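Local coordinates for neurogenic locus protein delta (Drosophila melanogaster, PDB 7ALK) that acts at the cell surface as a ligand for the Notch receptor, helping to separate neural from epidermal cell lineages during development, at residues N165-P177 with H184-L196. Residues are numbered along the deposited sequence; the frame is centred on the assembly and turned at random.
Sequences NYYGSGCAKFCRP and HSTCSETGEIICL
Tyr-167 lays one face of its ring over the CB methylene of Cys-187, a CH-pi contact with CB 4.2 Å from the ring centroid and 27° off the ring normal. The SG of Cys-187 lies more obliquely to the same ring. With CG anti to the carbonyl carbon (chi1 -60°), the phenol runs back beside the turn 188-191, and its CB rests against Gly-191 N at 3.6 Å. A broad, flat aromatic suits this place because it spans both the turn and the half-cystine. Cut back to an alanine, this position is likely to lose the ring face over the Cys-187 methylene and open a gap beside the turn.

Cys-175 crosses to the same cysteine covalently: its SG, set anti to the backbone N, joins Cys-187 SG at 2.0 Å. The chi3 of -92° makes this a left-handed disulfide. Pro-177 flanks the bridge, its CD 4.1 Å from Cys-187 SG. Gly-191 has a positive phi, at which a CB would press on the carbonyl O of the preceding residue, so glycine suits the turn. Lys-173, long enough to pass this glycine, bends at chi2 and chi4 and brings NZ to Glu-192 OE2 at 2.9 Å, a salt bridge on the exposed side. Glu-192 N in turn donates to Ser-188 OG, tying the turn together.

Cys-171 and Cys-195 form further disulfides, with Cys-162 and Cys-204. The small hairpin 166-167/173-174 and the residues just after it, Cys-175 and Pro-177, thus pack on the end of strand 183-187 and the turn leading to strand 193-195, through one disulfide and a tyrosine ring set on the half-cystine, an arrangement characteristic of the cysteine-rich, EGF-related DSL domain of Notch ligands.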
loop_
_atom_site.group_PDB
_atom_site.type_symbol
_atom_site.label_atom_id
_atom_site.label_comp_id
_atom_site.label_asym_id
_atom_site.label_seq_id
_atom_site.Cartn_x
_atom_site.Cartn_y
_atom_site.Cartn_z
ATOM N N ASN A 165 -13.162 1.204 4.528
ATOM C CA ASN A 165 -14.250 2.163 4.725
ATOM C C ASN A 165 -13.885 3.568 4.258
ATOM O O ASN A 165 -14.522 4.545 4.666
ATOM C CB ASN A 165 -14.709 2.198 6.188
ATOM C CG ASN A 165 -15.452 0.943 6.596
ATOM O OD1 ASN A 165 -16.154 0.333 5.788
ATOM N ND2 ASN A 165 -15.301 0.549 7.856
ATOM N N TYR A 166 -12.873 3.696 3.405
ATOM C CA TYR A 166 -12.488 4.976 2.824
ATOM C C TYR A 166 -12.548 4.869 1.308
ATOM O O TYR A 166 -11.811 4.078 0.707
ATOM C CB TYR A 166 -11.093 5.400 3.288
ATOM C CG TYR A 166 -11.098 6.130 4.610
ATOM C CD1 TYR A 166 -11.371 7.491 4.670
ATOM C CD2 TYR A 166 -10.835 5.463 5.798
ATOM C CE1 TYR A 166 -11.380 8.166 5.875
ATOM C CE2 TYR A 166 -10.843 6.131 7.009
ATOM C CZ TYR A 166 -11.115 7.481 7.041
ATOM O OH TYR A 166 -11.125 8.151 8.243
ATOM N N TYR A 167 -13.426 5.656 0.698
ATOM C CA TYR A 167 -13.609 5.692 -0.744
ATOM C C TYR A 167 -13.187 7.055 -1.279
ATOM O O TYR A 167 -12.895 7.984 -0.522
ATOM C CB TYR A 167 -15.067 5.397 -1.118
ATOM C CG TYR A 167 -15.578 4.049 -0.656
ATOM C CD1 TYR A 167 -15.991 3.850 0.656
ATOM C CD2 TYR A 167 -15.654 2.977 -1.535
ATOM C CE1 TYR A 167 -16.459 2.620 1.081
ATOM C CE2 TYR A 167 -16.122 1.744 -1.119
ATOM C CZ TYR A 167 -16.523 1.571 0.190
ATOM O OH TYR A 167 -16.989 0.346 0.608
ATOM N N GLY A 168 -13.158 7.166 -2.600
ATOM C CA GLY A 168 -12.843 8.409 -3.273
ATOM C C GLY A 168 -11.573 8.301 -4.088
ATOM O O GLY A 168 -11.006 7.221 -4.277
ATOM N N SER A 169 -11.124 9.454 -4.583
ATOM C CA SER A 169 -9.922 9.522 -5.406
ATOM C C SER A 169 -8.676 9.846 -4.599
ATOM O O SER A 169 -7.581 9.399 -4.959
ATOM C CB SER A 169 -10.096 10.565 -6.513
ATOM O OG SER A 169 -8.964 10.592 -7.362
ATOM N N GLY A 170 -8.813 10.619 -3.527
ATOM C CA GLY A 170 -7.734 10.865 -2.598
ATOM C C GLY A 170 -7.804 10.044 -1.331
ATOM O O GLY A 170 -7.036 10.310 -0.398
ATOM N N CYS A 171 -8.696 9.053 -1.270
ATOM C CA CYS A 171 -8.917 8.241 -0.073
ATOM C C CYS A 171 -9.236 9.124 1.131
ATOM O O CYS A 171 -8.609 9.034 2.189
ATOM C CB CYS A 171 -7.718 7.332 0.210
ATOM S SG CYS A 171 -7.170 6.323 -1.191
ATOM N N ALA A 172 -10.227 9.995 0.961
ATOM C CA ALA A 172 -10.622 10.931 2.004
ATOM C C ALA A 172 -12.080 10.816 2.420
ATOM O O ALA A 172 -12.399 11.124 3.571
ATOM C CB ALA A 172 -10.350 12.376 1.557
ATOM N N LYS A 173 -12.968 10.385 1.528
ATOM C CA LYS A 173 -14.389 10.303 1.840
ATOM C C LYS A 173 -14.678 9.007 2.587
ATOM O O LYS A 173 -14.458 7.914 2.053
ATOM C CB LYS A 173 -15.219 10.387 0.561
ATOM C CG LYS A 173 -16.721 10.406 0.796
ATOM C CD LYS A 173 -17.108 11.510 1.767
ATOM C CE LYS A 173 -18.608 11.525 2.017
ATOM N NZ LYS A 173 -19.376 11.727 0.756
ATOM N N PHE A 174 -15.173 9.127 3.816
ATOM C CA PHE A 174 -15.458 7.968 4.651
ATOM C C PHE A 174 -16.859 7.438 4.370
ATOM O O PHE A 174 -17.794 8.209 4.134
ATOM C CB PHE A 174 -15.319 8.325 6.133
ATOM C CG PHE A 174 -15.720 7.215 7.066
ATOM C CD1 PHE A 174 -14.817 6.225 7.413
ATOM C CD2 PHE A 174 -16.997 7.167 7.605
ATOM C CE1 PHE A 174 -15.180 5.204 8.272
ATOM C CE2 PHE A 174 -17.365 6.148 8.464
ATOM C CZ PHE A 174 -16.456 5.166 8.797
ATOM N N CYS A 175 -16.994 6.112 4.405
ATOM C CA CYS A 175 -18.277 5.458 4.182
ATOM C C CYS A 175 -18.193 4.032 4.705
ATOM O O CYS A 175 -17.280 3.289 4.335
ATOM C CB CYS A 175 -18.650 5.457 2.695
ATOM S SG CYS A 175 -20.383 5.069 2.360
ATOM N N ARG A 176 -19.142 3.656 5.560
ATOM C CA ARG A 176 -19.232 2.293 6.057
ATOM C C ARG A 176 -20.629 1.756 5.774
ATOM O O ARG A 176 -21.627 2.420 6.105
ATOM C CB ARG A 176 -18.933 2.210 7.560
ATOM C CG ARG A 176 -18.763 0.782 8.062
ATOM C CD ARG A 176 -18.828 0.680 9.580
ATOM N NE ARG A 176 -17.784 1.447 10.249
ATOM C CZ ARG A 176 -17.963 2.647 10.788
ATOM N NH1 ARG A 176 -19.135 3.259 10.738
ATOM N NH2 ARG A 176 -16.941 3.245 11.393
ATOM N N PRO A 177 -20.749 0.582 5.159
ATOM C CA PRO A 177 -22.071 -0.034 5.012
ATOM C C PRO A 177 -22.654 -0.378 6.373
ATOM O O PRO A 177 -21.934 -0.577 7.354
ATOM C CB PRO A 177 -21.791 -1.295 4.186
ATOM C CG PRO A 177 -20.472 -1.041 3.523
ATOM C CD PRO A 177 -19.697 -0.195 4.484
ATOM N N HIS A 184 -29.616 0.881 6.665
ATOM C CA HIS A 184 -29.577 -0.297 5.797
ATOM C C HIS A 184 -29.088 0.183 4.435
ATOM O O HIS A 184 -29.888 0.653 3.620
ATOM C CB HIS A 184 -30.947 -0.959 5.694
ATOM C CG HIS A 184 -31.436 -1.549 6.979
ATOM N ND1 HIS A 184 -31.304 -2.885 7.288
ATOM C CD2 HIS A 184 -32.054 -0.978 8.040
ATOM C CE1 HIS A 184 -31.824 -3.114 8.479
ATOM N NE2 HIS A 184 -32.285 -1.973 8.958
ATOM N N SER A 185 -27.785 0.069 4.187
ATOM C CA SER A 185 -27.218 0.689 2.997
ATOM C C SER A 185 -25.819 0.149 2.738
ATOM O O SER A 185 -25.189 -0.452 3.614
ATOM C CB SER A 185 -27.172 2.211 3.142
ATOM O OG SER A 185 -26.485 2.580 4.326
ATOM N N THR A 186 -25.349 0.379 1.516
ATOM C CA THR A 186 -23.975 0.138 1.095
ATOM C C THR A 186 -23.369 1.462 0.624
ATOM O O THR A 186 -23.970 2.530 0.773
ATOM C CB THR A 186 -23.916 -0.931 -0.000
ATOM O OG1 THR A 186 -24.294 -0.353 -1.256
ATOM C CG2 THR A 186 -24.851 -2.087 0.323
ATOM N N CYS A 187 -22.171 1.389 0.049
ATOM C CA CYS A 187 -21.478 2.562 -0.464
ATOM C C CYS A 187 -21.153 2.388 -1.941
ATOM O O CYS A 187 -20.956 1.270 -2.427
ATOM C CB CYS A 187 -20.184 2.844 0.314
ATOM S SG CYS A 187 -20.393 3.056 2.095
ATOM N N SER A 188 -21.094 3.514 -2.650
ATOM C CA SER A 188 -20.741 3.521 -4.064
ATOM C C SER A 188 -19.227 3.528 -4.235
ATOM O O SER A 188 -18.495 3.085 -3.344
ATOM C CB SER A 188 -21.363 4.729 -4.765
ATOM O OG SER A 188 -20.901 5.940 -4.191
ATOM N N GLU A 189 -18.748 4.029 -5.374
ATOM C CA GLU A 189 -17.312 4.112 -5.616
ATOM C C GLU A 189 -16.690 5.379 -5.048
ATOM O O GLU A 189 -15.530 5.352 -4.623
ATOM C CB GLU A 189 -17.016 4.029 -7.115
ATOM C CG GLU A 189 -17.182 2.637 -7.709
ATOM C CD GLU A 189 -16.643 2.538 -9.123
ATOM O OE1 GLU A 189 -16.099 3.546 -9.623
ATOM O OE2 GLU A 189 -16.760 1.453 -9.732
ATOM N N THR A 190 -17.429 6.486 -5.028
ATOM C CA THR A 190 -16.920 7.736 -4.482
ATOM C C THR A 190 -17.228 7.910 -3.000
ATOM O O THR A 190 -16.715 8.852 -2.385
ATOM C CB THR A 190 -17.484 8.929 -5.265
ATOM O OG1 THR A 190 -18.917 8.887 -5.243
ATOM C CG2 THR A 190 -17.001 8.895 -6.707
ATOM N N GLY A 191 -18.042 7.041 -2.419
ATOM C CA GLY A 191 -18.327 7.068 -1.004
ATOM C C GLY A 191 -19.726 7.504 -0.600
ATOM O O GLY A 191 -19.923 7.862 0.569
ATOM N N GLU A 192 -20.692 7.481 -1.514
ATOM C CA GLU A 192 -22.051 7.908 -1.209
ATOM C C GLU A 192 -22.879 6.743 -0.688
ATOM O O GLU A 192 -22.714 5.599 -1.124
ATOM C CB GLU A 192 -22.717 8.515 -2.444
ATOM C CG GLU A 192 -22.085 9.820 -2.899
ATOM C CD GLU A 192 -22.038 10.858 -1.793
ATOM O OE1 GLU A 192 -23.025 10.966 -1.034
ATOM O OE2 GLU A 192 -21.010 11.559 -1.678
ATOM N N ILE A 193 -23.777 7.045 0.247
ATOM C CA ILE A 193 -24.625 6.037 0.869
ATOM C C ILE A 193 -25.705 5.599 -0.110
ATOM O O ILE A 193 -26.718 6.287 -0.286
ATOM C CB ILE A 193 -25.239 6.567 2.179
ATOM C CG1 ILE A 193 -24.142 6.838 3.210
ATOM C CG2 ILE A 193 -26.254 5.586 2.739
ATOM C CD1 ILE A 193 -24.661 7.396 4.519
ATOM N N ILE A 194 -25.488 4.465 -0.768
ATOM C CA ILE A 194 -26.506 3.846 -1.607
ATOM C C ILE A 194 -27.272 2.852 -0.746
ATOM O O ILE A 194 -26.680 1.947 -0.149
ATOM C CB ILE A 194 -25.886 3.160 -2.833
ATOM C CG1 ILE A 194 -25.116 4.177 -3.677
ATOM C CG2 ILE A 194 -26.966 2.481 -3.663
ATOM C CD1 ILE A 194 -25.970 5.319 -4.189
ATOM N N CYS A 195 -28.586 3.020 -0.679
ATOM C CA CYS A 195 -29.398 2.299 0.285
ATOM C C CYS A 195 -29.966 1.020 -0.311
ATOM O O CYS A 195 -30.136 0.893 -1.527
ATOM C CB CYS A 195 -30.533 3.186 0.784
ATOM S SG CYS A 195 -29.948 4.699 1.549
ATOM N N LEU A 196 -30.260 0.068 0.569
ATOM C CA LEU A 196 -30.860 -1.187 0.150
ATOM C C LEU A 196 -32.287 -0.954 -0.339
ATOM O O LEU A 196 -32.920 0.063 -0.041
ATOM C CB LEU A 196 -30.853 -2.191 1.304
ATOM C CG LEU A 196 -29.472 -2.634 1.788
ATOM C CD1 LEU A 196 -29.583 -3.424 3.081
ATOM C CD2 LEU A 196 -28.763 -3.449 0.716
#